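Local coordinates for histone-lysine N-methyltransferase SETMAR (Homo sapiens, PDB 3F2K), which joins a histone H3 lysine methyltransferase to a DNA-binding mariner transposase domain, the part given here, and acts in DNA double-strand break repair, at residues I34-E39 with I77-A82. Numbering follows the deposited sequence. Where two conformers were deposited one is given.
Sequences IVTCDE and IWWSAA. With MG (magnesium ion), chain D.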
loop_
_atom_site.group_PDB
_atom_site.type_symbol
_atom_site.label_atom_id
_atom_site.label_comp_id
_atom_site.label_asym_id
_atom_site.label_seq_id
_atom_site.Cartn_x
_atom_site.Cartn_y
_atom_site.Cartn_z
ATOM N N ILE A 34 8.106 6.710 4.442
ATOM C CA ILE A 34 7.151 6.071 3.480
ATOM C C ILE A 34 5.738 5.984 4.000
ATOM O O ILE A 34 5.529 5.574 5.151
ATOM C CB ILE A 34 7.615 4.640 3.052
ATOM C CG1 ILE A 34 8.832 4.739 2.155
ATOM C CG2 ILE A 34 6.458 3.939 2.169
ATOM C CD1 ILE A 34 9.559 3.414 1.885
ATOM N N VAL A 35 4.790 6.408 3.168
ATOM C CA VAL A 35 3.375 6.111 3.302
ATOM C C VAL A 35 3.091 5.150 2.115
ATOM O O VAL A 35 3.535 5.406 1.033
ATOM C CB VAL A 35 2.512 7.378 3.122
ATOM C CG1 VAL A 35 1.064 6.993 3.085
ATOM C CG2 VAL A 35 2.706 8.304 4.412
ATOM N N THR A 36 2.343 4.097 2.356
ATOM C CA THR A 36 2.068 3.166 1.315
ATOM C C THR A 36 0.617 2.696 1.315
ATOM O O THR A 36 -0.086 2.686 2.387
ATOM C CB THR A 36 3.086 1.956 1.408
ATOM O OG1 THR A 36 3.150 1.263 0.151
ATOM C CG2 THR A 36 2.788 1.002 2.568
ATOM N N CYS A 37 0.178 2.181 0.171
ATOM C CA CYS A 37 -1.226 1.795 0.070
ATOM C C CYS A 37 -1.416 0.772 -1.003
ATOM O O CYS A 37 -0.492 0.523 -1.778
ATOM C CB CYS A 37 -2.065 3.021 -0.275
ATOM S SG CYS A 37 -1.815 3.643 -1.931
ATOM N N ASP A 38 -2.635 0.233 -1.037
ATOM C CA ASP A 38 -3.105 -0.613 -2.108
ATOM C C ASP A 38 -4.598 -0.817 -1.918
ATOM O O ASP A 38 -5.172 -0.667 -0.808
ATOM C CB ASP A 38 -2.368 -1.992 -2.150
ATOM C CG ASP A 38 -2.452 -2.665 -3.550
ATOM O OD1 ASP A 38 -2.729 -1.930 -4.532
ATOM O OD2 ASP A 38 -2.225 -3.880 -3.621
ATOM N N GLU A 39 -5.183 -1.259 -3.003
ATOM C CA GLU A 39 -6.620 -1.585 -3.079
ATOM C C GLU A 39 -6.734 -3.114 -3.043
ATOM O O GLU A 39 -5.893 -3.863 -3.605
ATOM C CB GLU A 39 -7.201 -1.012 -4.388
ATOM C CG GLU A 39 -7.377 0.552 -4.446
ATOM C CD GLU A 39 -6.094 1.294 -4.919
ATOM O OE1 GLU A 39 -5.072 0.645 -5.174
ATOM O OE2 GLU A 39 -6.174 2.529 -5.081
ATOM N N ILE A 77 -6.241 0.782 2.003
ATOM C CA ILE A 77 -5.562 1.014 3.276
ATOM C C ILE A 77 -4.271 1.789 3.034
ATOM O O ILE A 77 -3.490 1.509 2.097
ATOM C CB ILE A 77 -5.291 -0.310 4.056
ATOM C CG1 ILE A 77 -4.705 0.011 5.461
ATOM C CG2 ILE A 77 -4.412 -1.242 3.261
ATOM C CD1 ILE A 77 -4.479 -1.211 6.364
ATOM N N TRP A 78 -4.040 2.759 3.902
ATOM C CA TRP A 78 -2.913 3.605 3.872
ATOM C C TRP A 78 -2.193 3.494 5.216
ATOM O O TRP A 78 -2.796 3.659 6.272
ATOM C CB TRP A 78 -3.369 5.092 3.729
ATOM C CG TRP A 78 -4.294 5.377 2.533
ATOM C CD1 TRP A 78 -5.632 5.087 2.426
ATOM C CD2 TRP A 78 -3.925 6.010 1.353
ATOM N NE1 TRP A 78 -6.122 5.524 1.249
ATOM C CE2 TRP A 78 -5.081 6.080 0.546
ATOM C CE3 TRP A 78 -2.698 6.522 0.864
ATOM C CZ2 TRP A 78 -5.060 6.616 -0.727
ATOM C CZ3 TRP A 78 -2.675 7.037 -0.385
ATOM C CH2 TRP A 78 -3.860 7.126 -1.162
ATOM N N TRP A 79 -0.873 3.391 5.160
ATOM C CA TRP A 79 -0.086 3.178 6.394
ATOM C C TRP A 79 1.408 3.464 6.229
ATOM O O TRP A 79 1.950 3.538 5.111
ATOM C CB TRP A 79 -0.294 1.736 6.877
ATOM C CG TRP A 79 0.037 0.720 5.846
ATOM C CD1 TRP A 79 -0.709 0.348 4.757
ATOM C CD2 TRP A 79 1.206 -0.110 5.851
ATOM N NE1 TRP A 79 -0.088 -0.694 4.091
ATOM C CE2 TRP A 79 1.089 -1.003 4.747
ATOM C CE3 TRP A 79 2.304 -0.214 6.714
ATOM C CZ2 TRP A 79 2.095 -1.965 4.424
ATOM C CZ3 TRP A 79 3.312 -1.197 6.444
ATOM C CH2 TRP A 79 3.194 -2.049 5.268
ATOM N N SER A 80 2.093 3.631 7.367
ATOM C CA SER A 80 3.539 3.756 7.373
ATOM C C SER A 80 4.131 2.791 8.447
ATOM O O SER A 80 3.382 2.103 9.184
ATOM C CB SER A 80 3.888 5.177 7.737
ATOM O OG SER A 80 3.425 5.371 9.065
ATOM N N ALA A 81 5.446 2.837 8.594
ATOM C CA ALA A 81 6.099 2.024 9.618
ATOM C C ALA A 81 5.581 2.400 11.011
ATOM O O ALA A 81 5.651 1.565 11.931
ATOM C CB ALA A 81 7.633 2.198 9.578
ATOM N N ALA A 82 5.075 3.629 11.176
ATOM C CA ALA A 82 4.612 4.045 12.471
ATOM C C ALA A 82 3.243 3.479 12.820
ATOM O O ALA A 82 2.875 3.472 14.009
ATOM C CB ALA A 82 4.634 5.592 12.614
HETATM MG MG MG D . -2.965 -2.551 -6.625
HETATM O O HOH W 1 7.357 4.454 6.915
HETATM O O HOH W 2 -1.910 -4.422 -6.124
HETATM O O HOH W 3 -3.880 -0.659 -7.119
HETATM O O HOH W 4 -4.805 -3.259 -6.111
HETATM O O HOH W 5 -3.270 -3.142 -8.678
#
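Thr36 and Trp79 pair backbone to backbone and rest against each other on one face of the sheet. Thr36 N gives a hydrogen bond to Trp79 O at 2.8 Å, and Trp79 N returns one to Thr36 O at 3.0 Å. Alongside, the methyl CG2 of Thr36 sits over the indole face, 3.4 Å from Trp79 CE2, a CH-pi contact displaced toward the ring's rim. A chi1 of -160° sets CG2 between the backbone N and the carbonyl carbon, where it meets this ring, and turns OG1 to Leu128 O on the next strand. Trp79 NE1 reaches Thr164 OG1 at the start of helix 163-176.

On the opposite face Cys37 CB lies over the six-membered ring of Trp78, 3.7 Å from CE3; in the conformer given, Cys37 SG is 3.8 Å from Trp78 CZ3. Tyr101 of helix 98-115 touches both residues.

Toward Asp38 the pairing slackens: Asp38 N to Ile77 O and Ile77 N to Asp38 O are both weak. At the other end, one water joins Ile34 O to Ala81 N, and Ser80 OG takes the N-H of Ala82 in an ST turn.

Asp38 OD1 binds magnesium at 2.2 Å, with Asp130 and four waters completing the shell; one of these waters also donates to Asp38 OD2, which Asn165 holds as well. Central strand 34-43, between antiparallel 72-80 and parallel 126-128, carries Asp38 to the metal as in RNase H-like DDE transposases, consistent with a magnesium-dependent nuclease centre.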